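Putative thiol-disulfide isomerase or thioredoxin (Salmonella enterica subsp. enterica serovar Typhimurium, PDB 3L9V) probably catalyses thiol-disulfide exchange as a DsbA-like oxidoreductase of the thioredoxin fold, introducing disulfide bonds into substrate proteins. Local coordinates at residues V19-F24 with S148-G153. Numbering follows the deposited sequence.
Sequences VEFFSF and SVYVRG
Val-19 to Phe-21 and Ser-148 to Tyr-150 pair as antiparallel strands, their short axes 4.6 Å apart at closest approach. Val-19 and Tyr-150 form one hydrogen-bonded pair, with Val-19 N to Tyr-150 O at 2.9 Å and Tyr-150 N to Val-19 O at 2.7 Å. Phe-21 and Ser-148 form the other, each backbone N donating to the partner's O. Between them Glu-20 and Val-149 make a non-hydrogen-bonded pair, CA to CA 4.3 Å. Its close backbones also bring Glu-20 CA to 3.3 Å from Ser-148 O, a CA-H...O contact.

On the face carrying Val-19, Phe-21, Ser-148 and Tyr-150, the aromatic rings meet diagonally across the ladder. Phe-21 CD1 lies 3.7 Å from Tyr-150 CE1, with the ring planes at 90° and the approach oblique. On this same face Ser-148 OG is hydrogen-bonded to Gly-145 O. On the other face, the methylene CG of Glu-20 touches CG2 of Val-149 at 4.0 Å. Glu-20 has CG anti to its backbone N (chi1 176°) and stays extended beyond it, which leads the carboxylate away from the valine, toward the Phe-22 end of the strand. The side chain of this buried acid comes close to Cys-26 and Cys-29, probably a thioredoxin-type CxxC pair, but makes no contact with them.

Both strands lie inside the sheet, each flanked on its other side. Strand 18-22 also pairs in parallel with strand 52-56, while 148-151 runs antiparallel to 155-157. Tyr-150 stacks on His-156 and, with Phe-21, touches Val-143 of a loop. On the Glu-20 face, Val-149 packs on Tyr-174 of helix 167-182, joining this core of the thioredoxin fold to the C-terminal helix.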
loop_
_atom_site.group_PDB
_atom_site.type_symbol
_atom_site.label_atom_id
_atom_site.label_comp_id
_atom_site.label_asym_id
_atom_site.label_seq_id
_atom_site.Cartn_x
_atom_site.Cartn_y
_atom_site.Cartn_z
ATOM N N VAL A 19 4.263 3.421 7.034
ATOM C CA VAL A 19 3.374 2.356 6.605
ATOM C C VAL A 19 2.206 3.004 5.869
ATOM O O VAL A 19 1.650 3.993 6.346
ATOM C CB VAL A 19 2.834 1.588 7.811
ATOM C CG1 VAL A 19 1.722 0.620 7.400
ATOM C CG2 VAL A 19 3.979 0.859 8.541
ATOM N N GLU A 20 1.855 2.459 4.710
ATOM C CA GLU A 20 0.652 2.896 3.996
ATOM C C GLU A 20 -0.327 1.737 3.706
ATOM O O GLU A 20 0.011 0.770 3.027
ATOM C CB GLU A 20 1.035 3.624 2.706
ATOM C CG GLU A 20 -0.158 4.028 1.872
ATOM C CD GLU A 20 0.210 4.694 0.554
ATOM O OE1 GLU A 20 1.365 5.142 0.371
ATOM O OE2 GLU A 20 -0.679 4.766 -0.311
ATOM N N PHE A 21 -1.521 1.807 4.269
ATOM C CA PHE A 21 -2.575 0.871 3.906
ATOM C C PHE A 21 -3.276 1.436 2.679
ATOM O O PHE A 21 -3.623 2.636 2.645
ATOM C CB PHE A 21 -3.563 0.677 5.052
ATOM C CG PHE A 21 -2.987 -0.083 6.233
ATOM C CD1 PHE A 21 -2.151 0.553 7.146
ATOM C CD2 PHE A 21 -3.277 -1.429 6.423
ATOM C CE1 PHE A 21 -1.628 -0.134 8.246
ATOM C CE2 PHE A 21 -2.738 -2.137 7.510
ATOM C CZ PHE A 21 -1.918 -1.485 8.425
ATOM N N PHE A 22 -3.467 0.578 1.673
ATOM C CA PHE A 22 -3.993 1.016 0.377
ATOM C C PHE A 22 -4.853 -0.090 -0.211
ATOM O O PHE A 22 -4.855 -1.214 0.290
ATOM C CB PHE A 22 -2.848 1.361 -0.607
ATOM C CG PHE A 22 -2.185 0.116 -1.264
ATOM C CD1 PHE A 22 -1.371 -0.739 -0.524
ATOM C CD2 PHE A 22 -2.408 -0.186 -2.599
ATOM C CE1 PHE A 22 -0.781 -1.875 -1.114
ATOM C CE2 PHE A 22 -1.836 -1.307 -3.206
ATOM C CZ PHE A 22 -1.007 -2.155 -2.456
ATOM N N SER A 23 -5.571 0.234 -1.282
ATOM C CA SER A 23 -6.330 -0.762 -2.024
ATOM C C SER A 23 -6.208 -0.513 -3.522
ATOM O O SER A 23 -6.197 0.625 -3.945
ATOM C CB SER A 23 -7.806 -0.687 -1.651
ATOM O OG SER A 23 -8.574 -1.462 -2.561
ATOM N N PHE A 24 -6.149 -1.567 -4.333
ATOM C CA PHE A 24 -6.146 -1.364 -5.789
ATOM C C PHE A 24 -7.459 -0.767 -6.350
ATOM O O PHE A 24 -7.530 -0.366 -7.517
ATOM C CB PHE A 24 -5.735 -2.654 -6.507
ATOM C CG PHE A 24 -4.283 -2.981 -6.326
ATOM C CD1 PHE A 24 -3.314 -2.149 -6.838
ATOM C CD2 PHE A 24 -3.894 -4.096 -5.611
ATOM C CE1 PHE A 24 -1.979 -2.417 -6.644
ATOM C CE2 PHE A 24 -2.566 -4.379 -5.431
ATOM C CZ PHE A 24 -1.604 -3.535 -5.942
ATOM N N SER A 148 -4.181 5.075 3.992
ATOM C CA SER A 148 -3.939 5.514 5.361
ATOM C C SER A 148 -2.463 5.387 5.607
ATOM O O SER A 148 -1.932 4.266 5.621
ATOM C CB SER A 148 -4.697 4.651 6.375
ATOM O OG SER A 148 -6.057 5.004 6.461
ATOM N N VAL A 149 -1.806 6.534 5.748
ATOM C CA VAL A 149 -0.369 6.613 5.953
ATOM C C VAL A 149 -0.058 6.821 7.440
ATOM O O VAL A 149 -0.630 7.700 8.076
ATOM C CB VAL A 149 0.208 7.786 5.197
ATOM C CG1 VAL A 149 1.712 7.919 5.484
ATOM C CG2 VAL A 149 -0.074 7.635 3.681
ATOM N N TYR A 150 0.821 5.991 7.988
ATOM C CA TYR A 150 1.215 6.078 9.406
ATOM C C TYR A 150 2.718 6.244 9.515
ATOM O O TYR A 150 3.471 5.566 8.816
ATOM C CB TYR A 150 0.813 4.821 10.163
ATOM C CG TYR A 150 -0.658 4.579 10.150
ATOM C CD1 TYR A 150 -1.250 3.859 9.112
ATOM C CD2 TYR A 150 -1.476 5.110 11.144
ATOM C CE1 TYR A 150 -2.604 3.647 9.084
ATOM C CE2 TYR A 150 -2.833 4.915 11.115
ATOM C CZ TYR A 150 -3.395 4.185 10.080
ATOM O OH TYR A 150 -4.756 3.977 10.045
ATOM N N VAL A 151 3.147 7.156 10.378
ATOM C CA VAL A 151 4.558 7.443 10.549
ATOM C C VAL A 151 5.026 6.903 11.913
ATOM O O VAL A 151 4.342 7.086 12.923
ATOM C CB VAL A 151 4.838 8.931 10.389
ATOM C CG1 VAL A 151 6.337 9.212 10.452
ATOM C CG2 VAL A 151 4.244 9.448 9.059
ATOM N N ARG A 152 6.154 6.186 11.905
ATOM C CA ARG A 152 6.749 5.561 13.103
ATOM C C ARG A 152 5.784 4.854 14.038
ATOM O O ARG A 152 5.979 4.809 15.255
ATOM C CB ARG A 152 7.590 6.580 13.872
ATOM C CG ARG A 152 8.821 7.028 13.078
ATOM C CD ARG A 152 9.280 8.444 13.415
ATOM N NE ARG A 152 9.912 8.556 14.726
ATOM C CZ ARG A 152 10.309 9.706 15.271
ATOM N NH1 ARG A 152 10.869 9.709 16.475
ATOM N NH2 ARG A 152 10.144 10.854 14.619
ATOM N N GLY A 153 4.742 4.283 13.473
ATOM C CA GLY A 153 3.782 3.556 14.266
ATOM C C GLY A 153 2.983 4.408 15.228
ATOM O O GLY A 153 2.281 3.855 16.087
#